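Local atomic coordinates of DNA repair protein RAD7 (PDB entry 5ZB2), a protein that acts within the global genome repair complex to promote nucleotide excision repair of damaged, nontranscribed DNA and interacts with ELC1. Residues Glu18-Ser21 against Lys22-Glu26; Ala27-Ser30 against Ser31-Val34; Leu113-Glu116 against Ser117-Ile121. One frame throughout, in Å; residues are numbered along the deposited sequence.

Contact 1. Residues Glu18-Ser21 against Lys22-Glu26; sequences ENIS and KWQKE
Trp23 sits one helical turn after Asn19 and Ile20, and its side chain climbs past both of their carbonyls. At the root, CB lies 3.2 Å from Asn19 O, the same oxygen that accepts Trp23 N at 2.9 Å with an N-H...O angle of 155°. CG stands anti to the backbone N (chi1 162°), which brings the benzo side of the indole back toward Ile20. There Trp23 CE3 meets two parts of Ile20: Ile20 O at 3.5 Å, near the ring plane and so at the ring edge, and the methyl CG2 of Ile20 at 4.1 Å, the two side chains crossing obliquely. At the far edge NE1 gives its proton to Val34 O of the second Rad7 subunit, and Gln69 of that subunit packs on the indole.

Ile20 O also receives Gln24 N at 2.8 Å, a bond bent at hydrogen (137°) although the donor approaches nearly along the C=O axis. Gln24 N makes a weak second bond to Ser21 O, and Gln24 CG comes to 3.1 Å from Ile20 O, so Ile20 O is hemmed in by the backbone N of Gln24, by Gln24 CG and by the Trp23 ring. On another side of the helix, Lys22 N bonds to Glu18 O at 3.3 Å; Asn19 ND2 gives its main bond to Lys15 O and a weak one to Thr88 of the Elongin-C chain.

Trp23 and Gln24 belong to the pocket occupied by a bound polyethylene glycol. Ordinary i to i+4 backbone bonds carry the turn of helix 8-41, while Ile20 and Trp23 form a buried apolar strip whose indole N-H is satisfied across the interface with the second Rad7 copy.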
ATOM      1  N   GLU A  18     -19.997  -2.603  11.228  1.00 49.33           N
ATOM      2  CA  GLU A  18     -20.356  -4.003  11.022  1.00 50.08           C
ATOM      3  C   GLU A  18     -20.787  -4.255   9.582  1.00 49.28           C
ATOM      4  O   GLU A  18     -20.433  -5.284   8.992  1.00 48.23           O
ATOM      5  CB  GLU A  18     -21.468  -4.416  11.988  1.00 53.28           C
ATOM      6  CG  GLU A  18     -21.024  -4.546  13.435  1.00 56.34           C
ATOM      7  CD  GLU A  18     -22.160  -4.954  14.354  1.00 66.93           C
ATOM      8  OE1 GLU A  18     -21.878  -5.469  15.457  1.00 67.81           O
ATOM      9  OE2 GLU A  18     -23.335  -4.762  13.971  1.00 62.91           O
ATOM     10  N   ASN A  19     -21.548  -3.329   8.996  1.00 49.28           N
ATOM     11  CA  ASN A  19     -22.022  -3.535   7.633  1.00 49.32           C
ATOM     12  C   ASN A  19     -20.926  -3.319   6.600  1.00 48.61           C
ATOM     13  O   ASN A  19     -20.996  -3.893   5.507  1.00 49.13           O
ATOM     14  CB  ASN A  19     -23.209  -2.618   7.339  1.00 50.75           C
ATOM     15  CG  ASN A  19     -24.522  -3.206   7.814  1.00 57.67           C
ATOM     16  OD1 ASN A  19     -25.144  -4.006   7.114  1.00 58.03           O
ATOM     17  ND2 ASN A  19     -24.948  -2.820   9.013  1.00 61.47           N
ATOM     18  N   ILE A  20     -19.912  -2.505   6.907  1.00 47.90           N
ATOM     19  CA  ILE A  20     -18.763  -2.417   6.009  1.00 49.09           C
ATOM     20  C   ILE A  20     -18.073  -3.770   5.923  1.00 49.45           C
ATOM     21  O   ILE A  20     -17.745  -4.246   4.830  1.00 49.49           O
ATOM     22  CB  ILE A  20     -17.792  -1.312   6.468  1.00 47.77           C
ATOM     23  CG1 ILE A  20     -18.476   0.058   6.417  1.00 44.82           C
ATOM     24  CG2 ILE A  20     -16.546  -1.292   5.581  1.00 47.76           C
ATOM     25  CD1 ILE A  20     -17.671   1.172   7.049  1.00 43.21           C
ATOM     26  N   SER A  21     -17.868  -4.423   7.069  1.00 49.23           N
ATOM     27  CA  SER A  21     -17.197  -5.720   7.081  1.00 51.48           C
ATOM     28  C   SER A  21     -17.939  -6.728   6.215  1.00 54.82           C
ATOM     29  O   SER A  21     -17.329  -7.438   5.405  1.00 53.95           O
ATOM     30  CB  SER A  21     -17.076  -6.231   8.515  1.00 50.26           C
ATOM     31  OG  SER A  21     -16.280  -5.357   9.294  1.00 49.61           O
ATOM     32  N   LYS A  22     -19.261  -6.809   6.365  1.00 53.48           N
ATOM     33  CA  LYS A  22     -20.023  -7.739   5.540  1.00 55.86           C
ATOM     34  C   LYS A  22     -19.976  -7.331   4.075  1.00 55.51           C
ATOM     35  O   LYS A  22     -19.897  -8.188   3.186  1.00 58.57           O
ATOM     36  CB  LYS A  22     -21.469  -7.826   6.027  1.00 60.75           C
ATOM     37  CG  LYS A  22     -22.335  -8.792   5.226  1.00 66.97           C
ATOM     38  CD  LYS A  22     -21.719 -10.189   5.163  1.00 74.12           C
ATOM     39  CE  LYS A  22     -22.454 -11.092   4.194  1.00 76.13           C
ATOM     40  NZ  LYS A  22     -21.687 -12.344   3.952  1.00 90.92           N
ATOM     41  N   TRP A  23     -20.015  -6.026   3.804  1.00 53.33           N
ATOM     42  CA  TRP A  23     -19.901  -5.544   2.434  1.00 52.71           C
ATOM     43  C   TRP A  23     -18.529  -5.846   1.837  1.00 53.13           C
ATOM     44  O   TRP A  23     -18.411  -5.989   0.615  1.00 54.73           O
ATOM     45  CB  TRP A  23     -20.194  -4.044   2.396  1.00 50.59           C
ATOM     46  CG  TRP A  23     -19.703  -3.343   1.174  1.00 49.87           C
ATOM     47  CD1 TRP A  23     -20.398  -3.111   0.023  1.00 50.92           C
ATOM     48  CD2 TRP A  23     -18.409  -2.763   0.986  1.00 49.69           C
ATOM     49  NE1 TRP A  23     -19.616  -2.426  -0.872  1.00 50.90           N
ATOM     50  CE2 TRP A  23     -18.387  -2.202  -0.306  1.00 49.86           C
ATOM     51  CE3 TRP A  23     -17.266  -2.665   1.784  1.00 50.23           C
ATOM     52  CZ2 TRP A  23     -17.268  -1.549  -0.816  1.00 49.69           C
ATOM     53  CZ3 TRP A  23     -16.156  -2.022   1.275  1.00 50.98           C
ATOM     54  CH2 TRP A  23     -16.164  -1.473  -0.013  1.00 51.07           C
ATOM     55  N   GLN A  24     -17.487  -5.944   2.671  1.00 53.49           N
ATOM     56  CA  GLN A  24     -16.161  -6.291   2.163  1.00 55.26           C
ATOM     57  C   GLN A  24     -16.216  -7.569   1.336  1.00 59.59           C
ATOM     58  O   GLN A  24     -15.691  -7.626   0.219  1.00 60.63           O
ATOM     59  CB  GLN A  24     -15.169  -6.467   3.316  1.00 56.36           C
ATOM     60  CG  GLN A  24     -14.844  -5.218   4.105  1.00 56.21           C
ATOM     61  CD  GLN A  24     -13.833  -4.337   3.418  1.00 58.78           C
ATOM     62  OE1 GLN A  24     -13.755  -4.299   2.191  1.00 63.39           O
ATOM     63  NE2 GLN A  24     -13.047  -3.619   4.207  1.00 55.09           N
ATOM     64  N   LYS A  25     -16.848  -8.612   1.879  1.00 60.41           N
ATOM     65  CA  LYS A  25     -16.912  -9.887   1.172  1.00 63.89           C
ATOM     66  C   LYS A  25     -17.658  -9.749  -0.150  1.00 63.25           C
ATOM     67  O   LYS A  25     -17.238 -10.309  -1.167  1.00 66.36           O
ATOM     68  CB  LYS A  25     -17.566 -10.944   2.061  1.00 72.79           C
ATOM     69  CG  LYS A  25     -16.770 -11.243   3.323  1.00 85.79           C
ATOM     70  CD  LYS A  25     -17.328 -12.441   4.074  1.00129.78           C
ATOM     71  CE  LYS A  25     -16.482 -12.767   5.296  1.00125.66           C
ATOM     72  NZ  LYS A  25     -16.981 -13.969   6.020  1.00130.06           N
ATOM     73  N   GLU A  26     -18.762  -9.000  -0.160  1.00 62.28           N
ATOM     74  CA  GLU A  26     -19.433  -8.703  -1.423  1.00 65.29           C
ATOM     75  C   GLU A  26     -18.479  -8.015  -2.393  1.00 64.84           C
ATOM     76  O   GLU A  26     -18.375  -8.402  -3.563  1.00 66.37           O
ATOM     77  CB  GLU A  26     -20.666  -7.831  -1.176  1.00 68.31           C
ATOM     78  CG  GLU A  26     -21.481  -7.536  -2.434  1.00 80.42           C
ATOM     79  CD  GLU A  26     -22.561  -6.495  -2.208  1.00 85.26           C
ATOM     80  OE1 GLU A  26     -22.990  -5.858  -3.194  1.00 77.02           O
ATOM     81  OE2 GLU A  26     -22.979  -6.314  -1.045  1.00 90.91           O
TER

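Contact 2. Residues Ala27-Ser30 against Ser31-Val34; sequences ADES and SKLV
Ser31 folds its hydroxyl back onto the preceding turn and reaches Ala27 O at 2.8 Å, its OG lying anti to the carbonyl carbon and beside the backbone N (chi1 -56°). Ser31 N donates to Ala27 O at 2.9 Å. The two donors come from opposite faces of the carbonyl plane, so Ala27 O is gripped by both. A similar closeness recurs at Ser30 O, which accepts Val34 N at 3.2 Å and has the methyl CG2 of Val34 pressed to 3.1 Å. Ala27, Ser30 and Val34 carry the packing on the second Rad7 subunit: Val34 packs on Ser30 of that copy, Ala27 and Ser30 on its Val34.

The exposed side is far looser. Glu29 and Lys32 lie alongside each other and point the same way, yet OE1 of Glu29 comes only to 4.0 Å from Lys32 CD and stays 5.0 Å from NZ. The lysine is fully extended past the bent glutamate. Asp28 turns to Lys73 of the same chain in a salt bridge.

Ser31 thus spends its hydroxyl inside its own helix, while small and apolar neighbours meet the second subunit, whereas Glu29 and Lys32 probably attract each other only at long range.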
ATOM      1  N   ALA A  27     -17.777  -6.980  -1.925  1.00 60.67           N
ATOM      2  CA  ALA A  27     -16.815  -6.296  -2.782  1.00 61.78           C
ATOM      3  C   ALA A  27     -15.711  -7.244  -3.227  1.00 62.04           C
ATOM      4  O   ALA A  27     -15.225  -7.159  -4.362  1.00 60.69           O
ATOM      5  CB  ALA A  27     -16.226  -5.088  -2.054  1.00 58.75           C
ATOM      6  N   ASP A  28     -15.303  -8.162  -2.348  1.00 63.59           N
ATOM      7  CA  ASP A  28     -14.284  -9.133  -2.723  1.00 65.28           C
ATOM      8  C   ASP A  28     -14.751  -9.990  -3.893  1.00 66.96           C
ATOM      9  O   ASP A  28     -13.962 -10.315  -4.788  1.00 64.87           O
ATOM     10  CB  ASP A  28     -13.928 -10.008  -1.521  1.00 64.47           C
ATOM     11  CG  ASP A  28     -12.716 -10.882  -1.775  1.00 65.75           C
ATOM     12  OD1 ASP A  28     -11.581 -10.418  -1.531  1.00 63.20           O
ATOM     13  OD2 ASP A  28     -12.897 -12.033  -2.221  1.00 72.31           O
ATOM     14  N   GLU A  29     -16.035 -10.352  -3.915  1.00 69.20           N
ATOM     15  CA  GLU A  29     -16.565 -11.126  -5.033  1.00 71.91           C
ATOM     16  C   GLU A  29     -16.626 -10.282  -6.298  1.00 67.52           C
ATOM     17  O   GLU A  29     -16.239 -10.738  -7.379  1.00 66.03           O
ATOM     18  CB  GLU A  29     -17.948 -11.679  -4.690  1.00 76.28           C
ATOM     19  CG  GLU A  29     -17.981 -12.539  -3.436  1.00 82.94           C
ATOM     20  CD  GLU A  29     -16.903 -13.605  -3.429  1.00106.35           C
ATOM     21  OE1 GLU A  29     -16.540 -14.093  -4.520  1.00117.59           O
ATOM     22  OE2 GLU A  29     -16.413 -13.949  -2.333  1.00103.11           O
ATOM     23  N   SER A  30     -17.117  -9.046  -6.187  1.00 66.60           N
ATOM     24  CA  SER A  30     -17.101  -8.160  -7.345  1.00 64.45           C
ATOM     25  C   SER A  30     -15.690  -7.999  -7.895  1.00 63.00           C
ATOM     26  O   SER A  30     -15.512  -7.832  -9.105  1.00 61.28           O
ATOM     27  CB  SER A  30     -17.682  -6.797  -6.983  1.00 66.10           C
ATOM     28  OG  SER A  30     -17.520  -5.890  -8.062  1.00 67.85           O
ATOM     29  N   SER A  31     -14.679  -8.049  -7.025  1.00 62.58           N
ATOM     30  CA  SER A  31     -13.299  -8.013  -7.497  1.00 60.19           C
ATOM     31  C   SER A  31     -12.972  -9.258  -8.312  1.00 57.28           C
ATOM     32  O   SER A  31     -12.290  -9.174  -9.341  1.00 55.32           O
ATOM     33  CB  SER A  31     -12.345  -7.883  -6.311  1.00 60.68           C
ATOM     34  OG  SER A  31     -12.658  -6.746  -5.526  1.00 62.72           O
ATOM     35  N   LYS A  32     -13.451 -10.421  -7.867  1.00 59.02           N
ATOM     36  CA  LYS A  32     -13.217 -11.661  -8.599  1.00 59.16           C
ATOM     37  C   LYS A  32     -13.695 -11.541 -10.040  1.00 56.89           C
ATOM     38  O   LYS A  32     -12.975 -11.897 -10.980  1.00 54.83           O
ATOM     39  CB  LYS A  32     -13.922 -12.816  -7.884  1.00 64.58           C
ATOM     40  CG  LYS A  32     -13.712 -14.185  -8.511  1.00 67.69           C
ATOM     41  CD  LYS A  32     -14.442 -15.260  -7.717  1.00 86.33           C
ATOM     42  CE  LYS A  32     -14.297 -16.632  -8.353  1.00127.92           C
ATOM     43  NZ  LYS A  32     -15.001 -17.688  -7.571  1.00144.11           N
ATOM     44  N   LEU A  33     -14.911 -11.027 -10.234  1.00 58.08           N
ATOM     45  CA  LEU A  33     -15.455 -10.895 -11.582  1.00 57.86           C
ATOM     46  C   LEU A  33     -14.617  -9.946 -12.431  1.00 55.01           C
ATOM     47  O   LEU A  33     -14.394 -10.200 -13.620  1.00 54.37           O
ATOM     48  CB  LEU A  33     -16.903 -10.410 -11.515  1.00 62.70           C
ATOM     49  CG  LEU A  33     -17.853 -11.271 -10.679  1.00 65.62           C
ATOM     50  CD1 LEU A  33     -19.202 -10.582 -10.541  1.00 63.28           C
ATOM     51  CD2 LEU A  33     -18.010 -12.653 -11.295  1.00 69.69           C
ATOM     52  N   VAL A  34     -14.142  -8.846 -11.840  1.00 54.21           N
ATOM     53  CA  VAL A  34     -13.393  -7.859 -12.613  1.00 53.10           C
ATOM     54  C   VAL A  34     -12.057  -8.435 -13.067  1.00 51.52           C
ATOM     55  O   VAL A  34     -11.570  -8.117 -14.159  1.00 49.23           O
ATOM     56  CB  VAL A  34     -13.203  -6.568 -11.795  1.00 55.49           C
ATOM     57  CG1 VAL A  34     -12.417  -5.536 -12.590  1.00 55.36           C
ATOM     58  CG2 VAL A  34     -14.546  -5.990 -11.405  1.00 68.18           C
TER

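Contact 3. Residues Leu113-Glu116 against Ser117-Ile121; sequences LNHE and SLLYI
Leu119 covers one face of the His115 imidazole, its CG 4.1 Å above the plane and displaced toward the rim, with CD1 at 3.2 Å from NE2. His115 ND1 is hydrogen-bonded to Thr143 OG1. The Tyr120 ring has Glu116 O at its edge, near its plane and 3.2 Å from CD1, while Glu116 CG approaches CE1 at 3.6 Å. Glu116 and Tyr120 run side by side, carboxylate and ring planes 89° apart, and a water joins them by donating to Glu116 OE1 and accepting from Tyr120 OH. Lys93 forms a salt bridge with OE2. Tyr120 also touches a bound polyethylene glycol.

Before the helix, Asn114 is the N-cap. With CG between the backbone N and carbonyl carbon (chi1 69°), Asn114 OD1 accepts Ser117 N at 2.8 Å in a nearly straight bond (164°); the hydroxyl of Ser117 lies within reach of OD1 and of Phe89 O. An alanine here is likely to leave Ser117 N without its capping acceptor and fray the first turn. Beneath, Leu113 CD2 meets Leu118 CB at 3.7 Å and CD1 meets Ile121 CD1.

In this leucine-rich repeat domain, helix 115-124 therefore starts with a polar cap that satisfies a first-turn N-H, above Leu113 and Ile121, which pack on Leu107 of strand 104-108.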
ATOM      1  N   LEU A 113      10.802  -7.174  -1.429  1.00 33.04           N
ATOM      2  CA  LEU A 113      10.031  -7.706  -0.314  1.00 35.97           C
ATOM      3  C   LEU A 113      10.583  -7.163   0.998  1.00 33.46           C
ATOM      4  O   LEU A 113      11.758  -7.369   1.316  1.00 34.03           O
ATOM      5  CB  LEU A 113      10.081  -9.234  -0.335  1.00 35.65           C
ATOM      6  CG  LEU A 113       9.071  -9.970   0.551  1.00 39.76           C
ATOM      7  CD1 LEU A 113       8.838 -11.377   0.030  1.00 47.03           C
ATOM      8  CD2 LEU A 113       9.534 -10.035   1.992  1.00 43.33           C
ATOM      9  N   ASN A 114       9.744  -6.463   1.758  1.00 35.70           N
ATOM     10  CA  ASN A 114      10.173  -5.826   2.998  1.00 37.57           C
ATOM     11  C   ASN A 114       9.388  -6.386   4.182  1.00 37.99           C
ATOM     12  O   ASN A 114       8.584  -7.316   4.053  1.00 35.70           O
ATOM     13  CB  ASN A 114      10.039  -4.300   2.908  1.00 36.03           C
ATOM     14  CG  ASN A 114       8.587  -3.818   2.859  1.00 38.44           C
ATOM     15  OD1 ASN A 114       7.637  -4.602   2.963  1.00 35.67           O
ATOM     16  ND2 ASN A 114       8.417  -2.508   2.710  1.00 41.08           N
ATOM     17  N   HIS A 115       9.651  -5.800   5.350  1.00 37.41           N
ATOM     18  CA  HIS A 115       9.032  -6.233   6.597  1.00 40.91           C
ATOM     19  C   HIS A 115       7.520  -6.373   6.448  1.00 40.99           C
ATOM     20  O   HIS A 115       6.949  -7.437   6.707  1.00 39.00           O
ATOM     21  CB  HIS A 115       9.389  -5.229   7.700  1.00 43.07           C
ATOM     22  CG  HIS A 115       8.774  -5.529   9.032  1.00 52.48           C
ATOM     23  ND1 HIS A 115       9.445  -6.205  10.028  1.00 54.00           N
ATOM     24  CD2 HIS A 115       7.560  -5.214   9.545  1.00 61.41           C
ATOM     25  CE1 HIS A 115       8.668  -6.305  11.093  1.00 51.73           C
ATOM     26  NE2 HIS A 115       7.518  -5.713  10.825  1.00 53.04           N
ATOM     27  N   GLU A 116       6.855  -5.298   6.023  1.00 40.96           N
ATOM     28  CA  GLU A 116       5.401  -5.328   5.904  1.00 41.92           C
ATOM     29  C   GLU A 116       4.951  -6.370   4.887  1.00 38.08           C
ATOM     30  O   GLU A 116       3.958  -7.072   5.108  1.00 37.10           O
ATOM     31  CB  GLU A 116       4.886  -3.938   5.528  1.00 39.84           C
ATOM     32  CG  GLU A 116       3.383  -3.850   5.333  1.00 42.63           C
ATOM     33  CD  GLU A 116       2.924  -2.440   5.000  1.00 44.92           C
ATOM     34  OE1 GLU A 116       1.969  -1.967   5.646  1.00 46.37           O
ATOM     35  OE2 GLU A 116       3.518  -1.803   4.099  1.00 41.36           O
ATOM     36  N   SER A 117       5.669  -6.489   3.767  1.00 38.46           N
ATOM     37  CA  SER A 117       5.306  -7.479   2.756  1.00 37.98           C
ATOM     38  C   SER A 117       5.375  -8.891   3.322  1.00 35.86           C
ATOM     39  O   SER A 117       4.479  -9.709   3.082  1.00 34.91           O
ATOM     40  CB  SER A 117       6.226  -7.354   1.540  1.00 35.06           C
ATOM     41  OG  SER A 117       6.182  -6.054   0.994  1.00 39.34           O
ATOM     42  N   LEU A 118       6.432  -9.193   4.079  1.00 36.39           N
ATOM     43  CA  LEU A 118       6.607 -10.541   4.613  1.00 37.33           C
ATOM     44  C   LEU A 118       5.510 -10.890   5.611  1.00 37.74           C
ATOM     45  O   LEU A 118       5.008 -12.020   5.617  1.00 34.26           O
ATOM     46  CB  LEU A 118       7.986 -10.670   5.261  1.00 36.77           C
ATOM     47  CG  LEU A 118       8.405 -12.067   5.721  1.00 38.60           C
ATOM     48  CD1 LEU A 118       8.380 -13.069   4.572  1.00 35.86           C
ATOM     49  CD2 LEU A 118       9.788 -12.012   6.362  1.00 37.49           C
ATOM     50  N   LEU A 119       5.121  -9.936   6.466  1.00 37.53           N
ATOM     51  CA  LEU A 119       4.092 -10.215   7.464  1.00 40.86           C
ATOM     52  C   LEU A 119       2.699 -10.279   6.843  1.00 39.71           C
ATOM     53  O   LEU A 119       1.830 -10.994   7.352  1.00 40.91           O
ATOM     54  CB  LEU A 119       4.140  -9.165   8.574  1.00 43.52           C
ATOM     55  CG  LEU A 119       5.481  -9.038   9.308  1.00 45.47           C
ATOM     56  CD1 LEU A 119       5.359  -8.085  10.486  1.00 52.30           C
ATOM     57  CD2 LEU A 119       6.003 -10.388   9.777  1.00 46.05           C
ATOM     58  N   TYR A 120       2.460  -9.550   5.751  1.00 34.65           N
ATOM     59  CA  TYR A 120       1.221  -9.739   5.001  1.00 38.99           C
ATOM     60  C   TYR A 120       1.101 -11.179   4.514  1.00 39.01           C
ATOM     61  O   TYR A 120       0.043 -11.805   4.637  1.00 40.38           O
ATOM     62  CB  TYR A 120       1.171  -8.775   3.815  1.00 39.27           C
ATOM     63  CG  TYR A 120       0.378  -7.510   4.040  1.00 42.88           C
ATOM     64  CD1 TYR A 120       0.804  -6.544   4.943  1.00 44.85           C
ATOM     65  CD2 TYR A 120      -0.782  -7.262   3.315  1.00 42.62           C
ATOM     66  CE1 TYR A 120       0.085  -5.376   5.134  1.00 47.30           C
ATOM     67  CE2 TYR A 120      -1.506  -6.099   3.496  1.00 45.48           C
ATOM     68  CZ  TYR A 120      -1.069  -5.159   4.405  1.00 48.39           C
ATOM     69  OH  TYR A 120      -1.792  -4.003   4.582  1.00 48.42           O
ATOM     70  N   ILE A 121       2.185 -11.718   3.949  1.00 37.14           N
ATOM     71  CA  ILE A 121       2.174 -13.090   3.446  1.00 37.80           C
ATOM     72  C   ILE A 121       1.836 -14.065   4.568  1.00 38.07           C
ATOM     73  O   ILE A 121       0.992 -14.953   4.410  1.00 37.27           O
ATOM     74  CB  ILE A 121       3.526 -13.423   2.791  1.00 36.63           C
ATOM     75  CG1 ILE A 121       3.661 -12.658   1.477  1.00 34.78           C
ATOM     76  CG2 ILE A 121       3.679 -14.928   2.552  1.00 36.05           C
ATOM     77  CD1 ILE A 121       5.049 -12.675   0.897  1.00 36.51           C
TER
HETATM   78  O   HOH W   1      -0.637  -1.659   5.390  1.00 46.32           O

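Overall arrangement
The three contacts come in series along the chain, which is the C-terminal part of Rad7. Contacts 1 and 2 adjoin on helix 8-41, in a hydrophilic region at the start of this chain, their centres 13 Å apart; Trp23 NE1 of contact 1 hydrogen-bonds Val34 O of the other Rad7 copy, a residue of contact 2 in that copy. Contact 3 opens helix 115-124, between strands 104-108 and 130-134 of the leucine-rich repeat domain, with its centre 25 Å from contact 1 and 24 Å from contact 2. It touches neither, though a bound polyethylene glycol reaches Gln24 and Tyr120. Contacts 1 and 2 lie on an arm projecting from the repeats that contacts the second Rad7 copy.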